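Local coordinates for Endonuclease/exonuclease/phosphatase (Beutenbergia cavernae DSM 12333, PDB 4RUW), which belongs to the endonuclease/exonuclease/phosphatase family, carries a bound zinc ion, and joins a DNase I-like domain to an immunoglobulin-like domain, at residues 349-354 with 379-384. Numbering follows the deposited sequence.
Sequences GWAQLT and VRAVLR
Ala351 and Ala381 meet methyl to methyl, CB to CB at 3.7 Å, where the strands 349-354 and 379-384 run closest. Their CA atoms are 6.1 Å apart, and a methyl from each side is enough to span that gap, which suits alanine to both places. Two residues further on the CA atoms of Leu353 and Leu383 have parted to 9.0 Å, and longer side chains bridge the wider space: CD2 of Leu353 comes to 4.3 Å from CD1 of Leu383. Both leucines hold CG anti to the backbone N (chi1 175° and -179°), a setting that carries their branched ends into the interior. Val379 makes a different kind of approach: its CG1 methyl lies 4.2 Å from the carbonyl oxygen Trp350 O, a van der Waals contact. Facing it, Gly349 adopts a backbone conformation that would press a CB against the preceding carbonyl oxygen, and a CB there would also crowd Val379 CG2.

This is face-to-face packing in a beta sandwich, the immunoglobulin-like domain of the protein. The strands belong to different four-stranded antiparallel sheets, and their axes come within 7.3 Å while running in roughly the same direction, 28° apart.

No hydrogen bond joins the two segments; the backbone of 349-354 pairs with its sheet neighbours 334-342 and 360-367. Trp350 and Gln352 point out of the opposite side of their sheet, away from strand 379-384, where a long amide can reach across to the DNase I-like domain: Gln352 NE2 donates to the carbonyl oxygens of Ala259 and Leu263. On the second sheet, Arg380 NE hydrogen-bonds to Thr395 OG1, and Arg384 forms a salt bridge with Glu420, its guanidinium covered on one face by Val382 CG1.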
ATOM      1  N   GLY A 349      -2.306  -2.831  16.638  1.00 13.67           N
ATOM      2  CA  GLY A 349      -3.371  -2.946  15.667  1.00 13.55           C
ATOM      3  C   GLY A 349      -4.310  -1.765  15.746  1.00 12.65           C
ATOM      4  O   GLY A 349      -3.948  -0.703  16.259  1.00 13.45           O
ATOM      5  N   TRP A 350      -5.528  -1.944  15.254  1.00 12.21           N
ATOM      6  CA  TRP A 350      -6.454  -0.829  15.163  1.00 12.30           C
ATOM      7  C   TRP A 350      -7.851  -1.296  14.802  1.00 12.05           C
ATOM      8  O   TRP A 350      -8.066  -2.443  14.376  1.00 13.01           O
ATOM      9  CB  TRP A 350      -5.992   0.171  14.090  1.00 13.01           C
ATOM     10  CG  TRP A 350      -5.742  -0.467  12.750  1.00 13.35           C
ATOM     11  CD1 TRP A 350      -6.673  -0.825  11.821  1.00 14.30           C
ATOM     12  CD2 TRP A 350      -4.469  -0.850  12.211  1.00 13.27           C
ATOM     13  NE1 TRP A 350      -6.060  -1.398  10.730  1.00 14.29           N
ATOM     14  CE2 TRP A 350      -4.707  -1.429  10.944  1.00 13.75           C
ATOM     15  CE3 TRP A 350      -3.153  -0.745  12.672  1.00 14.16           C
ATOM     16  CZ2 TRP A 350      -3.676  -1.900  10.132  1.00 14.80           C
ATOM     17  CZ3 TRP A 350      -2.128  -1.227  11.870  1.00 15.85           C
ATOM     18  CH2 TRP A 350      -2.397  -1.800  10.615  1.00 15.22           C
ATOM     19  N   ALA A 351      -8.791  -0.371  14.968  1.00 12.75           N
ATOM     20  CA  ALA A 351     -10.144  -0.506  14.469  1.00 12.88           C
ATOM     21  C   ALA A 351     -10.455   0.720  13.625  1.00 12.70           C
ATOM     22  O   ALA A 351     -10.199   1.847  14.050  1.00 14.36           O
ATOM     23  CB  ALA A 351     -11.120  -0.609  15.620  1.00 15.33           C
ATOM     24  N   GLN A 352     -10.987   0.497  12.429  1.00 12.42           N
ATOM     25  CA  GLN A 352     -11.416   1.580  11.552  1.00 12.55           C
ATOM     26  C   GLN A 352     -12.915   1.470  11.321  1.00 12.24           C
ATOM     27  O   GLN A 352     -13.402   0.445  10.833  1.00 13.22           O
ATOM     28  CB  GLN A 352     -10.686   1.525  10.209  1.00 14.09           C
ATOM     29  CG  GLN A 352      -9.192   1.795  10.298  1.00 14.81           C
ATOM     30  CD  GLN A 352      -8.513   1.726   8.939  1.00 16.45           C
ATOM     31  OE1 GLN A 352      -8.865   0.893   8.102  1.00 18.11           O
ATOM     32  NE2 GLN A 352      -7.531   2.591   8.718  1.00 18.38           N
ATOM     33  N   LEU A 353     -13.638   2.523  11.690  1.00 12.41           N
ATOM     34  CA  LEU A 353     -15.081   2.581  11.520  1.00 13.54           C
ATOM     35  C   LEU A 353     -15.397   3.529  10.372  1.00 13.59           C
ATOM     36  O   LEU A 353     -14.845   4.630  10.299  1.00 14.71           O
ATOM     37  CB  LEU A 353     -15.729   3.087  12.812  1.00 15.73           C
ATOM     38  CG  LEU A 353     -17.239   3.315  12.778  1.00 18.51           C
ATOM     39  CD1 LEU A 353     -17.982   1.994  12.694  1.00 20.26           C
ATOM     40  CD2 LEU A 353     -17.674   4.115  14.003  1.00 21.13           C
ATOM     41  N   THR A 354     -16.273   3.102   9.470  1.00 13.51           N
ATOM     42  CA  THR A 354     -16.750   3.970   8.402  1.00 13.96           C
ATOM     43  C   THR A 354     -18.267   3.955   8.388  1.00 13.97           C
ATOM     44  O   THR A 354     -18.884   2.893   8.439  1.00 15.11           O
ATOM     45  CB  THR A 354     -16.232   3.511   7.020  1.00 14.60           C
ATOM     46  OG1 THR A 354     -14.809   3.343   7.061  1.00 15.73           O
ATOM     47  CG2 THR A 354     -16.586   4.527   5.943  1.00 16.04           C
ATOM     48  N   VAL A 379      -7.366  -8.309  19.124  1.00 15.09           N
ATOM     49  CA  VAL A 379      -7.805  -6.918  19.118  1.00 14.93           C
ATOM     50  C   VAL A 379      -9.322  -6.899  18.983  1.00 14.96           C
ATOM     51  O   VAL A 379      -9.888  -7.530  18.084  1.00 16.04           O
ATOM     52  CB  VAL A 379      -7.106  -6.075  18.021  1.00 15.56           C
ATOM     53  CG1 VAL A 379      -7.755  -4.701  17.899  1.00 16.91           C
ATOM     54  CG2 VAL A 379      -5.616  -5.949  18.338  1.00 16.19           C
ATOM     55  N   ARG A 380      -9.978  -6.211  19.907  1.00 15.49           N
ATOM     56  CA  ARG A 380     -11.431  -6.186  19.933  1.00 16.93           C
ATOM     57  C   ARG A 380     -11.923  -4.754  19.818  1.00 16.34           C
ATOM     58  O   ARG A 380     -11.417  -3.854  20.490  1.00 18.72           O
ATOM     59  CB  ARG A 380     -11.947  -6.833  21.218  1.00 19.74           C
ATOM     60  CG  ARG A 380     -13.448  -6.767  21.403  1.00 22.13           C
ATOM     61  CD  ARG A 380     -13.867  -7.698  22.526  1.00 26.48           C
ATOM     62  NE  ARG A 380     -13.497  -9.073  22.202  1.00 29.17           N
ATOM     63  CZ  ARG A 380     -13.178 -10.000  23.101  1.00 32.47           C
ATOM     64  NH1 ARG A 380     -13.183  -9.706  24.396  1.00 32.93           N
ATOM     65  NH2 ARG A 380     -12.848 -11.222  22.701  1.00 34.93           N
ATOM     66  N   ALA A 381     -12.888  -4.547  18.935  1.00 14.68           N
ATOM     67  CA  ALA A 381     -13.525  -3.253  18.776  1.00 14.62           C
ATOM     68  C   ALA A 381     -14.962  -3.341  19.245  1.00 15.16           C
ATOM     69  O   ALA A 381     -15.673  -4.299  18.923  1.00 15.49           O
ATOM     70  CB  ALA A 381     -13.489  -2.819  17.331  1.00 16.53           C
ATOM     71  N   VAL A 382     -15.380  -2.349  20.020  1.00 15.78           N
ATOM     72  CA  VAL A 382     -16.758  -2.284  20.472  1.00 17.14           C
ATOM     73  C   VAL A 382     -17.344  -0.912  20.162  1.00 17.31           C
ATOM     74  O   VAL A 382     -16.789   0.118  20.571  1.00 18.78           O
ATOM     75  CB  VAL A 382     -16.878  -2.563  21.992  1.00 19.29           C
ATOM     76  CG1 VAL A 382     -18.344  -2.640  22.410  1.00 20.92           C
ATOM     77  CG2 VAL A 382     -16.153  -3.851  22.366  1.00 20.96           C
ATOM     78  N   LEU A 383     -18.432  -0.883  19.415  1.00 17.92           N
ATOM     79  CA  LEU A 383     -19.225   0.295  19.225  1.00 19.11           C
ATOM     80  C   LEU A 383     -20.245   0.354  20.376  1.00 19.59           C
ATOM     81  O   LEU A 383     -20.956  -0.586  20.595  1.00 21.65           O
ATOM     82  CB  LEU A 383     -19.914   0.256  17.867  1.00 20.55           C
ATOM     83  CG  LEU A 383     -20.777   1.421  17.463  1.00 23.51           C
ATOM     84  CD1 LEU A 383     -20.029   2.725  17.381  1.00 24.80           C
ATOM     85  CD2 LEU A 383     -21.549   1.158  16.177  1.00 24.96           C
ATOM     86  N   ARG A 384     -20.200   1.438  21.140  1.00 20.57           N
ATOM     87  CA  ARG A 384     -21.044   1.594  22.317  1.00 22.14           C
ATOM     88  C   ARG A 384     -21.931   2.822  22.188  1.00 24.40           C
ATOM     89  O   ARG A 384     -21.554   3.801  21.546  1.00 25.08           O
ATOM     90  CB  ARG A 384     -20.180   1.739  23.571  1.00 22.89           C
ATOM     91  CG  ARG A 384     -19.290   0.553  23.862  1.00 23.59           C
ATOM     92  CD  ARG A 384     -18.527   0.733  25.169  1.00 24.97           C
ATOM     93  NE  ARG A 384     -17.624  -0.389  25.409  1.00 25.94           N
ATOM     94  CZ  ARG A 384     -18.004  -1.559  25.914  1.00 26.35           C
ATOM     95  NH1 ARG A 384     -19.274  -1.765  26.243  1.00 27.36           N
ATOM     96  NH2 ARG A 384     -17.116  -2.522  26.088  1.00 27.11           N
TER